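Local coordinates for protein glutathione S-transferase domain (Xanthobacter autotrophicus, PDB 4HZ2) that binds glutathione and probably works as a glutathione transferase, joining the thiol of that tripeptide to electrophilic substrates, at residues 31-43 with 176-188. Sequence-based numbering, arbitrary orientation. Where two conformers were deposited one is given.
Sequences SGNCWKAAQILSL and PTIADLALFAYTH. With GSH (glutathione), chain F.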
loop_
_atom_site.group_PDB
_atom_site.type_symbol
_atom_site.label_atom_id
_atom_site.label_comp_id
_atom_site.label_asym_id
_atom_site.label_seq_id
_atom_site.Cartn_x
_atom_site.Cartn_y
_atom_site.Cartn_z
ATOM N N SER B 31 12.262 12.397 5.906
ATOM C CA SER B 31 11.218 11.426 5.541
ATOM C C SER B 31 11.707 10.366 4.562
ATOM O O SER B 31 12.268 10.670 3.495
ATOM C CB SER B 31 10.045 12.156 4.882
ATOM O OG SER B 31 9.159 11.241 4.226
ATOM N N GLY B 32 11.511 9.097 4.934
ATOM C CA GLY B 32 11.859 7.977 4.068
ATOM C C GLY B 32 11.005 7.953 2.819
ATOM O O GLY B 32 11.498 7.604 1.737
ATOM N N ASN B 33 9.720 8.285 2.954
ATOM C CA ASN B 33 8.845 8.299 1.758
ATOM C C ASN B 33 9.303 9.358 0.759
ATOM O O ASN B 33 9.272 9.119 -0.455
ATOM C CB ASN B 33 7.369 8.474 2.125
ATOM C CG ASN B 33 6.808 7.241 2.824
ATOM O OD1 ASN B 33 7.075 6.106 2.408
ATOM N ND2 ASN B 33 6.052 7.451 3.911
ATOM N N CYS B 34 9.765 10.498 1.266
ATOM C CA CYS B 34 10.268 11.561 0.397
ATOM C C CYS B 34 11.621 11.174 -0.190
ATOM O O CYS B 34 11.889 11.464 -1.360
ATOM C CB CYS B 34 10.350 12.871 1.187
ATOM S SG CYS B 34 8.674 13.432 1.667
ATOM N N TRP B 35 12.455 10.489 0.602
ATOM C CA TRP B 35 13.704 9.949 0.093
ATOM C C TRP B 35 13.464 9.057 -1.153
ATOM O O TRP B 35 14.268 9.089 -2.103
ATOM C CB TRP B 35 14.472 9.191 1.204
ATOM C CG TRP B 35 15.678 8.456 0.734
ATOM C CD1 TRP B 35 16.987 8.899 0.743
ATOM C CD2 TRP B 35 15.711 7.124 0.197
ATOM N NE1 TRP B 35 17.818 7.926 0.223
ATOM C CE2 TRP B 35 17.060 6.825 -0.108
ATOM C CE3 TRP B 35 14.724 6.159 -0.075
ATOM C CZ2 TRP B 35 17.448 5.599 -0.658
ATOM C CZ3 TRP B 35 15.114 4.936 -0.624
ATOM C CH2 TRP B 35 16.466 4.669 -0.904
ATOM N N LYS B 36 12.397 8.238 -1.144
ATOM C CA LYS B 36 12.117 7.352 -2.292
ATOM C C LYS B 36 12.033 8.183 -3.568
ATOM O O LYS B 36 12.584 7.803 -4.610
ATOM C CB LYS B 36 10.792 6.594 -2.153
ATOM C CG LYS B 36 10.767 5.583 -0.992
ATOM C CD LYS B 36 9.342 5.133 -0.718
ATOM C CE LYS B 36 9.179 4.231 0.489
ATOM N NZ LYS B 36 7.735 3.908 0.702
ATOM N N ALA B 37 11.300 9.293 -3.473
ATOM C CA ALA B 37 11.062 10.128 -4.647
ATOM C C ALA B 37 12.377 10.763 -5.109
ATOM O O ALA B 37 12.717 10.693 -6.302
ATOM C CB ALA B 37 10.006 11.217 -4.389
ATOM N N ALA B 38 13.114 11.395 -4.193
ATOM C CA ALA B 38 14.384 12.014 -4.575
ATOM C C ALA B 38 15.351 10.968 -5.146
ATOM O O ALA B 38 16.056 11.220 -6.152
ATOM C CB ALA B 38 15.018 12.758 -3.404
ATOM N N GLN B 39 15.410 9.805 -4.501
ATOM C CA GLN B 39 16.362 8.802 -4.913
ATOM C C GLN B 39 16.078 8.262 -6.309
ATOM O O GLN B 39 17.012 8.093 -7.111
ATOM C CB GLN B 39 16.355 7.642 -3.900
ATOM C CG GLN B 39 17.384 6.556 -4.172
ATOM C CD GLN B 39 18.817 7.068 -4.008
ATOM O OE1 GLN B 39 19.396 7.077 -2.891
ATOM N NE2 GLN B 39 19.400 7.493 -5.112
ATOM N N ILE B 40 14.809 7.969 -6.631
ATOM C CA ILE B 40 14.538 7.460 -7.984
ATOM C C ILE B 40 14.714 8.561 -9.044
ATOM O O ILE B 40 15.147 8.278 -10.159
ATOM C CB ILE B 40 13.137 6.811 -8.103
ATOM C CG1 ILE B 40 13.042 5.960 -9.358
ATOM C CG2 ILE B 40 12.029 7.852 -7.999
ATOM C CD1 ILE B 40 14.002 4.784 -9.366
ATOM N N LEU B 41 14.384 9.804 -8.711
ATOM C CA LEU B 41 14.650 10.912 -9.660
ATOM C C LEU B 41 16.144 11.060 -9.966
ATOM O O LEU B 41 16.564 11.230 -11.126
ATOM C CB LEU B 41 14.068 12.232 -9.150
ATOM C CG LEU B 41 12.547 12.277 -9.157
ATOM C CD1 LEU B 41 12.032 13.611 -8.643
ATOM C CD2 LEU B 41 12.029 12.033 -10.565
ATOM N N SER B 42 16.962 10.974 -8.929
ATOM C CA SER B 42 18.396 11.102 -9.133
ATOM C C SER B 42 18.940 9.896 -9.913
ATOM O O SER B 42 19.763 10.077 -10.821
ATOM C CB SER B 42 19.147 11.336 -7.807
ATOM O OG SER B 42 19.206 10.174 -6.996
ATOM N N LEU B 43 18.469 8.684 -9.592
ATOM C CA LEU B 43 18.921 7.462 -10.283
ATOM C C LEU B 43 18.566 7.480 -11.772
ATOM O O LEU B 43 19.269 6.900 -12.610
ATOM C CB LEU B 43 18.327 6.199 -9.627
ATOM C CG LEU B 43 18.953 5.859 -8.277
ATOM C CD1 LEU B 43 18.106 4.820 -7.550
ATOM C CD2 LEU B 43 20.382 5.353 -8.495
ATOM N N PRO B 176 19.026 -5.527 -8.120
ATOM C CA PRO B 176 18.243 -4.509 -7.395
ATOM C C PRO B 176 17.090 -3.937 -8.232
ATOM O O PRO B 176 17.217 -3.780 -9.468
ATOM C CB PRO B 176 19.271 -3.392 -7.126
ATOM C CG PRO B 176 20.362 -3.610 -8.121
ATOM C CD PRO B 176 20.391 -5.079 -8.461
ATOM N N THR B 177 15.994 -3.604 -7.555
ATOM C CA THR B 177 14.818 -3.029 -8.207
ATOM C C THR B 177 14.233 -1.988 -7.274
ATOM O O THR B 177 14.733 -1.798 -6.146
ATOM C CB THR B 177 13.721 -4.090 -8.504
ATOM O OG1 THR B 177 13.283 -4.664 -7.259
ATOM C CG2 THR B 177 14.222 -5.196 -9.472
ATOM N N ILE B 178 13.146 -1.326 -7.694
ATOM C CA ILE B 178 12.469 -0.397 -6.776
ATOM C C ILE B 178 11.891 -1.102 -5.543
ATOM O O ILE B 178 11.571 -0.436 -4.553
ATOM C CB ILE B 178 11.356 0.418 -7.465
ATOM C CG1 ILE B 178 10.291 -0.485 -8.084
ATOM C CG2 ILE B 178 11.966 1.358 -8.499
ATOM C CD1 ILE B 178 9.034 0.275 -8.514
ATOM N N ALA B 179 11.734 -2.427 -5.585
ATOM C CA ALA B 179 11.330 -3.103 -4.344
ATOM C C ALA B 179 12.407 -2.901 -3.269
ATOM O O ALA B 179 12.084 -2.572 -2.116
ATOM C CB ALA B 179 11.083 -4.571 -4.598
ATOM N N ASP B 180 13.689 -3.070 -3.634
ATOM C CA ASP B 180 14.755 -2.822 -2.659
ATOM C C ASP B 180 14.733 -1.369 -2.192
ATOM O O ASP B 180 14.891 -1.084 -1.009
ATOM C CB ASP B 180 16.140 -3.204 -3.185
ATOM C CG ASP B 180 16.181 -4.618 -3.709
ATOM O OD1 ASP B 180 16.283 -5.594 -2.903
ATOM O OD2 ASP B 180 16.029 -4.795 -4.930
ATOM N N LEU B 181 14.577 -0.423 -3.127
ATOM C CA LEU B 181 14.532 0.990 -2.740
ATOM C C LEU B 181 13.386 1.270 -1.748
ATOM O O LEU B 181 13.601 1.940 -0.733
ATOM C CB LEU B 181 14.390 1.907 -3.972
ATOM C CG LEU B 181 15.505 1.880 -5.026
ATOM C CD1 LEU B 181 15.274 2.917 -6.139
ATOM C CD2 LEU B 181 16.864 2.106 -4.357
ATOM N N ALA B 182 12.188 0.744 -2.043
ATOM C CA ALA B 182 11.026 1.023 -1.220
ATOM C C ALA B 182 11.230 0.558 0.224
ATOM O O ALA B 182 10.837 1.256 1.153
ATOM C CB ALA B 182 9.743 0.420 -1.789
ATOM N N LEU B 183 11.834 -0.621 0.407
ATOM C CA LEU B 183 12.035 -1.157 1.767
ATOM C C LEU B 183 13.319 -0.626 2.411
ATOM O O LEU B 183 13.443 -0.616 3.650
ATOM C CB LEU B 183 11.959 -2.691 1.780
ATOM C CG LEU B 183 10.484 -3.158 1.700
ATOM C CD1 LEU B 183 10.315 -4.496 1.001
ATOM C CD2 LEU B 183 9.792 -3.150 3.061
ATOM N N PHE B 184 14.257 -0.154 1.588
ATOM C CA PHE B 184 15.486 0.426 2.116
ATOM C C PHE B 184 15.203 1.774 2.786
ATOM O O PHE B 184 15.831 2.128 3.794
ATOM C CB PHE B 184 16.516 0.568 1.007
ATOM C CG PHE B 184 17.836 1.144 1.444
ATOM C CD1 PHE B 184 18.875 0.303 1.836
ATOM C CD2 PHE B 184 18.060 2.542 1.432
ATOM C CE1 PHE B 184 20.109 0.824 2.180
ATOM C CE2 PHE B 184 19.295 3.057 1.782
ATOM C CZ PHE B 184 20.314 2.195 2.172
ATOM N N ALA B 185 14.236 2.514 2.227
ATOM C CA ALA B 185 13.947 3.890 2.641
ATOM C C ALA B 185 13.932 4.039 4.163
ATOM O O ALA B 185 14.625 4.891 4.709
ATOM C CB ALA B 185 12.615 4.347 2.027
ATOM N N TYR B 186 13.113 3.241 4.850
ATOM C CA TYR B 186 13.099 3.285 6.315
ATOM C C TYR B 186 13.972 2.234 6.981
ATOM O O TYR B 186 14.467 2.459 8.087
ATOM C CB TYR B 186 11.661 3.199 6.849
ATOM C CG TYR B 186 10.893 4.465 6.553
ATOM C CD1 TYR B 186 11.069 5.612 7.329
ATOM C CD2 TYR B 186 10.008 4.516 5.491
ATOM C CE1 TYR B 186 10.349 6.773 7.078
ATOM C CE2 TYR B 186 9.297 5.672 5.222
ATOM C CZ TYR B 186 9.482 6.793 6.014
ATOM O OH TYR B 186 8.775 7.946 5.742
ATOM N N THR B 187 14.167 1.088 6.325
ATOM C CA THR B 187 14.914 0.006 6.990
ATOM C C THR B 187 16.340 0.446 7.267
ATOM O O THR B 187 16.918 0.064 8.309
ATOM C CB THR B 187 14.884 -1.323 6.200
ATOM O OG1 THR B 187 13.521 -1.684 5.939
ATOM C CG2 THR B 187 15.517 -2.460 7.014
ATOM N N HIS B 188 16.938 1.233 6.372
ATOM C CA HIS B 188 18.345 1.642 6.602
ATOM C C HIS B 188 18.503 2.516 7.841
ATOM O O HIS B 188 19.593 2.621 8.393
ATOM C CB HIS B 188 19.035 2.247 5.361
ATOM C CG HIS B 188 18.784 3.711 5.125
ATOM N ND1 HIS B 188 17.589 4.194 4.614
ATOM C CD2 HIS B 188 19.612 4.786 5.231
ATOM C CE1 HIS B 188 17.691 5.508 4.435
ATOM N NE2 HIS B 188 18.904 5.894 4.813
HETATM N N1 GSH F . 1.128 6.311 1.275
HETATM C CA1 GSH F . 1.911 7.594 1.366
HETATM C C1 GSH F . 3.194 7.511 0.570
HETATM O O11 GSH F . 3.555 8.512 -0.108
HETATM O O12 GSH F . 3.880 6.437 0.624
HETATM C CB1 GSH F . 2.246 7.954 2.810
HETATM C CG1 GSH F . 3.021 9.256 2.814
HETATM C CD1 GSH F . 3.044 9.903 4.181
HETATM O OE1 GSH F . 2.636 9.289 5.170
HETATM N N2 GSH F . 3.549 11.151 4.221
HETATM C CA2 GSH F . 3.690 11.875 5.484
HETATM C C2 GSH F . 2.805 13.094 5.503
HETATM O O2 GSH F . 2.692 13.809 4.486
HETATM C CB2 GSH F . 5.196 12.127 5.775
HETATM S SG2 GSH F . 6.302 10.648 5.670
HETATM N N3 GSH F . 2.151 13.368 6.638
HETATM C CA3 GSH F . 0.766 13.833 6.646
HETATM C C3 GSH F . 0.567 15.250 7.140
HETATM O O31 GSH F . -0.574 15.763 7.036
HETATM O O32 GSH F . 1.541 15.858 7.635
#
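Ser31 and Tyr186 bring their hydroxyls to the glutathione sulfur, OG of Ser31 lying 3.3 Å from SG2 and also capping helix 32-43 by accepting from Cys34 N. Gly32 lays its CA over one face of the Tyr186 ring, a CH-pi contact 3.6 Å from the centroid, where any CB would collide with CZ. Asn33 N donates to Tyr186 OH (3.0 Å, 149°), while the side-chain amide plane, its ND2 bonded to Glu124, stands nearly upright to the ring. A phenylalanine in place of Tyr186 would probably leave Asn33 N without this acceptor. With CG anti to N (chi1 173°), Trp35 swings its indole across helix 178-187, CH2 meeting Phe184 CD2 at 3.5 Å and CE3 resting on the small Ala185. Lys36 slides its long, extended chain past Ala185 CB; NZ donates to Asn33 OD1, nearly in line with the C=O, and salt-bridges Glu119. Branched apolar chains suit the largely buried far end: Ile40 CD1 meets Leu181 CD1 and Ile178 CG2, and Leu43 meets Leu181 tip to tip (CD1 to CD1, 3.7 Å). The helices, 139° apart in direction, join the thioredoxin-like N-terminal domain to the helical C-terminal domain, flanked by helices 88-96, 107-137 and 201-211.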